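Local coordinates for glucose-1-phosphate thymidylyltransferase (Bacillus anthracis, PDB 4ECM), which catalyses the reversible transfer of a thymidylyl group from dTTP to glucose 1-phosphate, giving dTDP-glucose and pyrophosphate, a step of dTDP-L-rhamnose biosynthesis, at residues A[192-206]-A[218-230]. Numbering follows the deposited sequence.
With DAU (2'deoxy-thymidine-5'-diphospho-alpha-D-glucose), chain B.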
loop_
_atom_site.group_PDB
_atom_site.type_symbol
_atom_site.label_atom_id
_atom_site.label_comp_id
_atom_site.label_asym_id
_atom_site.label_seq_id
_atom_site.Cartn_x
_atom_site.Cartn_y
_atom_site.Cartn_z
ATOM N N VAL A 192 -16.050 28.619 -15.974
ATOM C CA VAL A 192 -17.076 27.643 -15.602
ATOM C C VAL A 192 -16.363 26.681 -14.648
ATOM O O VAL A 192 -15.529 25.865 -15.062
ATOM C CB VAL A 192 -17.666 26.913 -16.831
ATOM C CG1 VAL A 192 -18.719 25.877 -16.407
ATOM C CG2 VAL A 192 -18.284 27.906 -17.793
ATOM N N THR A 193 -16.678 26.806 -13.367
ATOM C CA THR A 193 -16.025 26.016 -12.339
ATOM C C THR A 193 -16.364 24.548 -12.441
ATOM O O THR A 193 -17.304 24.167 -13.135
ATOM C CB THR A 193 -16.435 26.458 -10.940
ATOM O OG1 THR A 193 -17.825 26.180 -10.748
ATOM C CG2 THR A 193 -16.161 27.937 -10.743
ATOM N N GLY A 194 -15.599 23.740 -11.699
ATOM C CA GLY A 194 -15.771 22.303 -11.659
ATOM C C GLY A 194 -16.816 21.805 -10.670
ATOM O O GLY A 194 -16.586 20.809 -9.969
ATOM N N ILE A 195 -17.948 22.502 -10.599
ATOM C CA ILE A 195 -19.068 22.097 -9.762
ATOM C C ILE A 195 -20.242 22.098 -10.704
ATOM O O ILE A 195 -20.658 23.159 -11.165
ATOM C CB ILE A 195 -19.367 23.048 -8.597
ATOM C CG1 ILE A 195 -18.144 23.245 -7.691
ATOM C CG2 ILE A 195 -20.532 22.484 -7.757
ATOM C CD1 ILE A 195 -17.061 24.104 -8.265
ATOM N N TYR A 196 -20.747 20.910 -11.016
ATOM C CA TYR A 196 -21.808 20.742 -11.994
ATOM C C TYR A 196 -23.054 20.090 -11.389
ATOM O O TYR A 196 -22.959 19.152 -10.591
ATOM C CB TYR A 196 -21.295 19.856 -13.139
ATOM C CG TYR A 196 -19.960 20.297 -13.687
ATOM C CD1 TYR A 196 -19.854 21.417 -14.498
ATOM C CD2 TYR A 196 -18.805 19.598 -13.396
ATOM C CE1 TYR A 196 -18.628 21.831 -14.988
ATOM C CE2 TYR A 196 -17.574 20.003 -13.893
ATOM C CZ TYR A 196 -17.492 21.115 -14.682
ATOM O OH TYR A 196 -16.266 21.518 -15.159
ATOM N N LEU A 197 -24.223 20.597 -11.766
ATOM C CA LEU A 197 -25.464 20.017 -11.309
ATOM C C LEU A 197 -26.171 19.511 -12.554
ATOM O O LEU A 197 -26.437 20.297 -13.472
ATOM C CB LEU A 197 -26.312 21.011 -10.509
ATOM C CG LEU A 197 -25.650 21.598 -9.243
ATOM C CD1 LEU A 197 -24.742 22.789 -9.592
ATOM C CD2 LEU A 197 -26.661 22.042 -8.228
ATOM N N TYR A 198 -26.436 18.196 -12.595
ATOM C CA TYR A 198 -27.059 17.537 -13.769
ATOM C C TYR A 198 -28.262 16.648 -13.451
ATOM O O TYR A 198 -28.392 16.127 -12.336
ATOM C CB TYR A 198 -26.060 16.611 -14.474
ATOM C CG TYR A 198 -24.825 17.253 -15.057
ATOM C CD1 TYR A 198 -24.928 18.271 -15.993
ATOM C CD2 TYR A 198 -23.562 16.784 -14.740
ATOM C CE1 TYR A 198 -23.809 18.855 -16.554
ATOM C CE2 TYR A 198 -22.409 17.359 -15.313
ATOM C CZ TYR A 198 -22.549 18.400 -16.217
ATOM O OH TYR A 198 -21.447 18.993 -16.796
ATOM N N ASP A 199 -29.147 16.488 -14.440
ATOM C CA ASP A 199 -30.216 15.520 -14.326
ATOM C C ASP A 199 -29.661 14.237 -14.961
ATOM O O ASP A 199 -28.568 14.238 -15.528
ATOM C CB ASP A 199 -31.547 15.985 -14.950
ATOM C CG ASP A 199 -31.489 16.192 -16.461
ATOM O OD1 ASP A 199 -30.486 15.843 -17.104
ATOM O OD2 ASP A 199 -32.490 16.710 -17.003
ATOM N N SER A 200 -30.410 13.146 -14.878
ATOM C CA SER A 200 -29.918 11.854 -15.359
ATOM C C SER A 200 -29.744 11.746 -16.880
ATOM O O SER A 200 -29.209 10.751 -17.359
ATOM C CB SER A 200 -30.837 10.734 -14.872
ATOM O OG SER A 200 -32.121 10.880 -15.446
ATOM N N LYS A 201 -30.153 12.758 -17.633
ATOM C CA LYS A 201 -30.024 12.707 -19.083
ATOM C C LYS A 201 -28.585 12.846 -19.552
ATOM O O LYS A 201 -28.272 12.523 -20.697
ATOM C CB LYS A 201 -30.896 13.779 -19.750
ATOM C CG LYS A 201 -32.401 13.556 -19.531
ATOM C CD LYS A 201 -33.259 14.485 -20.401
ATOM C CE LYS A 201 -34.768 14.187 -20.227
ATOM N NZ LYS A 201 -35.653 15.179 -20.940
ATOM N N VAL A 202 -27.697 13.297 -18.666
ATOM C CA VAL A 202 -26.308 13.493 -19.043
ATOM C C VAL A 202 -25.654 12.194 -19.541
ATOM O O VAL A 202 -24.823 12.219 -20.464
ATOM C CB VAL A 202 -25.490 14.107 -17.888
ATOM C CG1 VAL A 202 -25.485 13.184 -16.668
ATOM C CG2 VAL A 202 -24.050 14.432 -18.338
ATOM N N PHE A 203 -26.054 11.062 -18.969
ATOM C CA PHE A 203 -25.447 9.775 -19.325
ATOM C C PHE A 203 -25.736 9.330 -20.748
ATOM O O PHE A 203 -24.845 8.795 -21.421
ATOM C CB PHE A 203 -25.821 8.682 -18.309
ATOM C CG PHE A 203 -25.442 9.037 -16.907
ATOM C CD1 PHE A 203 -24.105 9.150 -16.550
ATOM C CD2 PHE A 203 -26.407 9.292 -15.956
ATOM C CE1 PHE A 203 -23.743 9.520 -15.263
ATOM C CE2 PHE A 203 -26.051 9.649 -14.670
ATOM C CZ PHE A 203 -24.710 9.764 -14.326
ATOM N N SER A 204 -26.964 9.544 -21.208
ATOM C CA SER A 204 -27.323 9.189 -22.579
ATOM C C SER A 204 -26.497 10.023 -23.573
ATOM O O SER A 204 -26.131 9.541 -24.644
ATOM C CB SER A 204 -28.811 9.401 -22.815
ATOM O OG SER A 204 -29.133 10.756 -22.574
ATOM N N TYR A 205 -26.196 11.267 -23.218
ATOM C CA TYR A 205 -25.371 12.088 -24.085
ATOM C C TYR A 205 -23.888 11.717 -23.988
ATOM O O TYR A 205 -23.178 11.779 -24.999
ATOM C CB TYR A 205 -25.533 13.589 -23.833
ATOM C CG TYR A 205 -24.695 14.381 -24.825
ATOM C CD1 TYR A 205 -25.139 14.581 -26.136
ATOM C CD2 TYR A 205 -23.440 14.879 -24.475
ATOM C CE1 TYR A 205 -24.362 15.285 -27.068
ATOM C CE2 TYR A 205 -22.656 15.586 -25.398
ATOM C CZ TYR A 205 -23.124 15.785 -26.690
ATOM O OH TYR A 205 -22.357 16.483 -27.606
ATOM N N ILE A 206 -23.401 11.353 -22.798
ATOM C CA ILE A 206 -21.989 10.967 -22.669
ATOM C C ILE A 206 -21.663 9.830 -23.642
ATOM O O ILE A 206 -20.527 9.716 -24.095
ATOM C CB ILE A 206 -21.586 10.547 -21.236
ATOM C CG1 ILE A 206 -21.574 11.752 -20.300
ATOM C CG2 ILE A 206 -20.173 9.924 -21.224
ATOM C CD1 ILE A 206 -21.171 11.411 -18.902
ATOM N N GLU A 218 -14.798 15.854 -23.288
ATOM C CA GLU A 218 -14.867 17.175 -22.602
ATOM C C GLU A 218 -16.177 17.525 -21.892
ATOM O O GLU A 218 -17.250 17.469 -22.483
ATOM C CB GLU A 218 -14.531 18.295 -23.581
ATOM C CG GLU A 218 -13.138 18.221 -24.216
ATOM C CD GLU A 218 -11.999 18.536 -23.259
ATOM O OE1 GLU A 218 -12.256 18.860 -22.075
ATOM O OE2 GLU A 218 -10.831 18.468 -23.698
ATOM N N ILE A 219 -16.074 17.937 -20.626
ATOM C CA ILE A 219 -17.251 18.331 -19.852
ATOM C C ILE A 219 -17.913 19.562 -20.494
ATOM O O ILE A 219 -19.142 19.719 -20.429
ATOM C CB ILE A 219 -16.930 18.602 -18.342
ATOM C CG1 ILE A 219 -18.197 18.498 -17.495
ATOM C CG2 ILE A 219 -16.287 19.947 -18.148
ATOM C CD1 ILE A 219 -18.824 17.075 -17.474
ATOM N N THR A 220 -17.114 20.418 -21.126
ATOM C CA THR A 220 -17.664 21.598 -21.813
ATOM C C THR A 220 -18.666 21.174 -22.927
ATOM O O THR A 220 -19.708 21.815 -23.110
ATOM C CB THR A 220 -16.551 22.508 -22.353
ATOM O OG1 THR A 220 -15.898 23.155 -21.249
ATOM C CG2 THR A 220 -17.119 23.571 -23.297
ATOM N N ASP A 221 -18.371 20.083 -23.631
ATOM C CA ASP A 221 -19.297 19.582 -24.670
ATOM C C ASP A 221 -20.656 19.214 -24.074
ATOM O O ASP A 221 -21.709 19.480 -24.675
ATOM C CB ASP A 221 -18.700 18.382 -25.395
ATOM C CG ASP A 221 -17.429 18.730 -26.141
ATOM O OD1 ASP A 221 -17.235 19.926 -26.483
ATOM O OD2 ASP A 221 -16.622 17.813 -26.391
ATOM N N ILE A 222 -20.630 18.609 -22.895
ATOM C CA ILE A 222 -21.849 18.246 -22.185
ATOM C C ILE A 222 -22.624 19.501 -21.797
ATOM O O ILE A 222 -23.842 19.585 -21.990
ATOM C CB ILE A 222 -21.533 17.447 -20.914
ATOM C CG1 ILE A 222 -21.039 16.052 -21.274
ATOM C CG2 ILE A 222 -22.763 17.354 -19.999
ATOM C CD1 ILE A 222 -20.476 15.286 -20.062
ATOM N N ASN A 223 -21.917 20.480 -21.244
ATOM C CA ASN A 223 -22.566 21.730 -20.852
ATOM C C ASN A 223 -23.181 22.447 -22.067
ATOM O O ASN A 223 -24.296 22.970 -21.974
ATOM C CB ASN A 223 -21.604 22.592 -20.035
ATOM C CG ASN A 223 -21.219 21.912 -18.730
ATOM O OD1 ASN A 223 -22.021 21.152 -18.184
ATOM N ND2 ASN A 223 -20.000 22.169 -18.223
ATOM N N ASN A 224 -22.491 22.425 -23.204
ATOM C CA ASN A 224 -23.031 23.030 -24.428
ATOM C C ASN A 224 -24.263 22.263 -24.975
ATOM O O ASN A 224 -25.165 22.871 -25.547
ATOM C CB ASN A 224 -21.944 23.178 -25.513
ATOM C CG ASN A 224 -21.046 24.407 -25.300
ATOM O OD1 ASN A 224 -21.517 25.451 -24.865
ATOM N ND2 ASN A 224 -19.763 24.289 -25.655
ATOM N N TRP A 225 -24.294 20.937 -24.801
ATOM C CA TRP A 225 -25.434 20.111 -25.237
ATOM C C TRP A 225 -26.675 20.555 -24.476
ATOM O O TRP A 225 -27.718 20.829 -25.072
ATOM C CB TRP A 225 -25.142 18.608 -25.027
ATOM C CG TRP A 225 -26.316 17.688 -25.275
ATOM C CD1 TRP A 225 -26.867 17.365 -26.486
ATOM C CD2 TRP A 225 -27.065 16.946 -24.281
ATOM N NE1 TRP A 225 -27.916 16.496 -26.308
ATOM C CE2 TRP A 225 -28.062 16.219 -24.971
ATOM C CE3 TRP A 225 -26.992 16.834 -22.876
ATOM C CZ2 TRP A 225 -28.986 15.379 -24.305
ATOM C CZ3 TRP A 225 -27.908 16.008 -22.218
ATOM C CH2 TRP A 225 -28.901 15.299 -22.939
ATOM N N TYR A 226 -26.564 20.646 -23.155
ATOM C CA TYR A 226 -27.683 21.145 -22.348
ATOM C C TYR A 226 -28.063 22.577 -22.734
ATOM O O TYR A 226 -29.240 22.925 -22.746
ATOM C CB TYR A 226 -27.345 21.138 -20.875
ATOM C CG TYR A 226 -27.495 19.824 -20.137
ATOM C CD1 TYR A 226 -28.753 19.365 -19.749
ATOM C CD2 TYR A 226 -26.385 19.099 -19.737
ATOM C CE1 TYR A 226 -28.899 18.197 -19.017
ATOM C CE2 TYR A 226 -26.516 17.924 -18.998
ATOM C CZ TYR A 226 -27.774 17.479 -18.640
ATOM O OH TYR A 226 -27.906 16.323 -17.892
ATOM N N LEU A 227 -27.048 23.399 -23.027
ATOM C CA LEU A 227 -27.252 24.794 -23.415
ATOM C C LEU A 227 -28.074 24.899 -24.708
ATOM O O LEU A 227 -29.069 25.611 -24.742
ATOM C CB LEU A 227 -25.911 25.521 -23.562
ATOM C CG LEU A 227 -25.962 26.989 -23.996
ATOM C CD1 LEU A 227 -26.840 27.815 -23.045
ATOM C CD2 LEU A 227 -24.547 27.548 -24.070
ATOM N N LYS A 228 -27.663 24.184 -25.752
ATOM C CA LYS A 228 -28.403 24.171 -27.021
ATOM C C LYS A 228 -29.821 23.664 -26.838
ATOM O O LYS A 228 -30.700 24.016 -27.606
ATOM C CB LYS A 228 -27.721 23.301 -28.070
ATOM C CG LYS A 228 -26.403 23.849 -28.585
ATOM C CD LYS A 228 -25.942 23.044 -29.793
ATOM C CE LYS A 228 -24.655 23.605 -30.390
ATOM N NZ LYS A 228 -24.334 22.946 -31.704
ATOM N N ARG A 229 -30.043 22.811 -25.840
ATOM C CA ARG A 229 -31.393 22.327 -25.583
ATOM C C ARG A 229 -32.207 23.371 -24.805
ATOM O O ARG A 229 -33.396 23.192 -24.588
ATOM C CB ARG A 229 -31.372 20.974 -24.874
ATOM C CG ARG A 229 -30.874 19.803 -25.753
ATOM C CD ARG A 229 -30.866 18.447 -24.990
ATOM N NE ARG A 229 -32.164 18.203 -24.348
ATOM C CZ ARG A 229 -32.371 17.998 -23.041
ATOM N NH1 ARG A 229 -33.618 17.838 -22.601
ATOM N NH2 ARG A 229 -31.364 17.915 -22.176
ATOM N N GLY A 230 -31.567 24.465 -24.397
ATOM C CA GLY A 230 -32.266 25.538 -23.699
ATOM C C GLY A 230 -32.632 25.226 -22.251
ATOM O O GLY A 230 -33.508 25.886 -21.681
HETATM O O6 DAU B . -11.041 23.590 -12.536
HETATM C C6 DAU B . -12.097 24.007 -13.404
HETATM C C5 DAU B . -11.844 23.476 -14.808
HETATM O O5 DAU B . -11.707 22.061 -14.711
HETATM C C4 DAU B . -12.979 23.848 -15.769
HETATM O O4 DAU B . -13.061 25.259 -15.935
HETATM C C3 DAU B . -12.805 23.208 -17.144
HETATM O O3 DAU B . -13.970 23.503 -17.944
HETATM C C2 DAU B . -12.634 21.697 -16.951
HETATM O O2 DAU B . -12.357 21.045 -18.205
HETATM C C1 DAU B . -11.516 21.391 -15.962
HETATM O O1 DAU B . -10.272 21.779 -16.534
HETATM P P2 DAU B . -8.887 21.123 -16.025
HETATM O O3P DAU B . -8.476 21.706 -14.694
HETATM O O4P DAU B . -7.947 21.141 -17.197
HETATM O OPP DAU B . -9.329 19.597 -15.720
HETATM P P DAU B . -8.296 18.503 -15.151
HETATM O O1P DAU B . -7.284 19.191 -14.267
HETATM O O2P DAU B . -7.855 17.655 -16.288
HETATM O "O5'" DAU B . -9.231 17.618 -14.179
HETATM C "C5'" DAU B . -9.693 18.179 -12.967
HETATM C "C4'" DAU B . -10.199 17.151 -11.955
HETATM O "O4'" DAU B . -10.995 16.113 -12.525
HETATM C "C3'" DAU B . -9.088 16.499 -11.163
HETATM O "O3'" DAU B . -9.425 16.710 -9.789
HETATM C "C2'" DAU B . -9.136 15.030 -11.509
HETATM C "C1'" DAU B . -10.503 14.843 -12.150
HETATM N N11 DAU B . -10.527 14.086 -13.413
HETATM C C61 DAU B . -9.752 14.570 -14.498
HETATM C C51 DAU B . -9.459 13.756 -15.574
HETATM C C5A DAU B . -8.724 14.319 -16.773
HETATM C C21 DAU B . -10.805 12.707 -13.359
HETATM O O21 DAU B . -11.472 12.235 -12.295
HETATM N N31 DAU B . -10.537 11.880 -14.399
HETATM C C41 DAU B . -9.876 12.333 -15.496
HETATM O O41 DAU B . -9.598 11.491 -16.516
HETATM O O HOH W 1 -32.493 17.721 -19.381
HETATM O O HOH W 2 -21.962 19.765 -27.382
#
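V192 brushes N223 with one methyl, while its carbonyl O accepts a hydrogen bond from O4 of the glucose of the bound nucleotide sugar (2.7 Å). Y196 offers a broad apolar surface to the helix: I219 CG1 lies over one face of its ring, 4.0 Å from the centroid, a CH-pi contact, with G194 covering the opposite face. The buried hydroxyl of Y198 needs an acceptor, which N223 supplies: Y198 OH donates to N223 OD1 (2.6 Å), at the ring edge with the amide nearly coplanar. V202 CG2 covers a face of Y198, whose ring is near parallel to that of Y226 but slid apart (Y198 CD1 to Y226 CE2, 3.4 Å). D199 caps the turn into helix 202-206: D199 OD1 accepts from Y226 OH (2.7 Å) and, from the opposite face, K201 N, while OD2 takes G152 N and a water shared with R229 NH2. K201 and R229 come close, but both salt-bridge E151, whose charge probably offsets theirs. V202, compact and branched, fits against I222 (CG2 to CG2, 3.6 Å). Chi1 of -177° swings the Y205 ring across to W225, an offset stack on the five-membered ring (centroids 3.8 Å apart); Y205 CB sits 3.5 Å from the six-membered centroid, and R229 CD covers the other indole face. Such flat rings suit this partly exposed edge. Helix 219-228 runs at 43° to strand 195-198 and 119° to helix 202-206, packed also against strands 153-159 and 175-181.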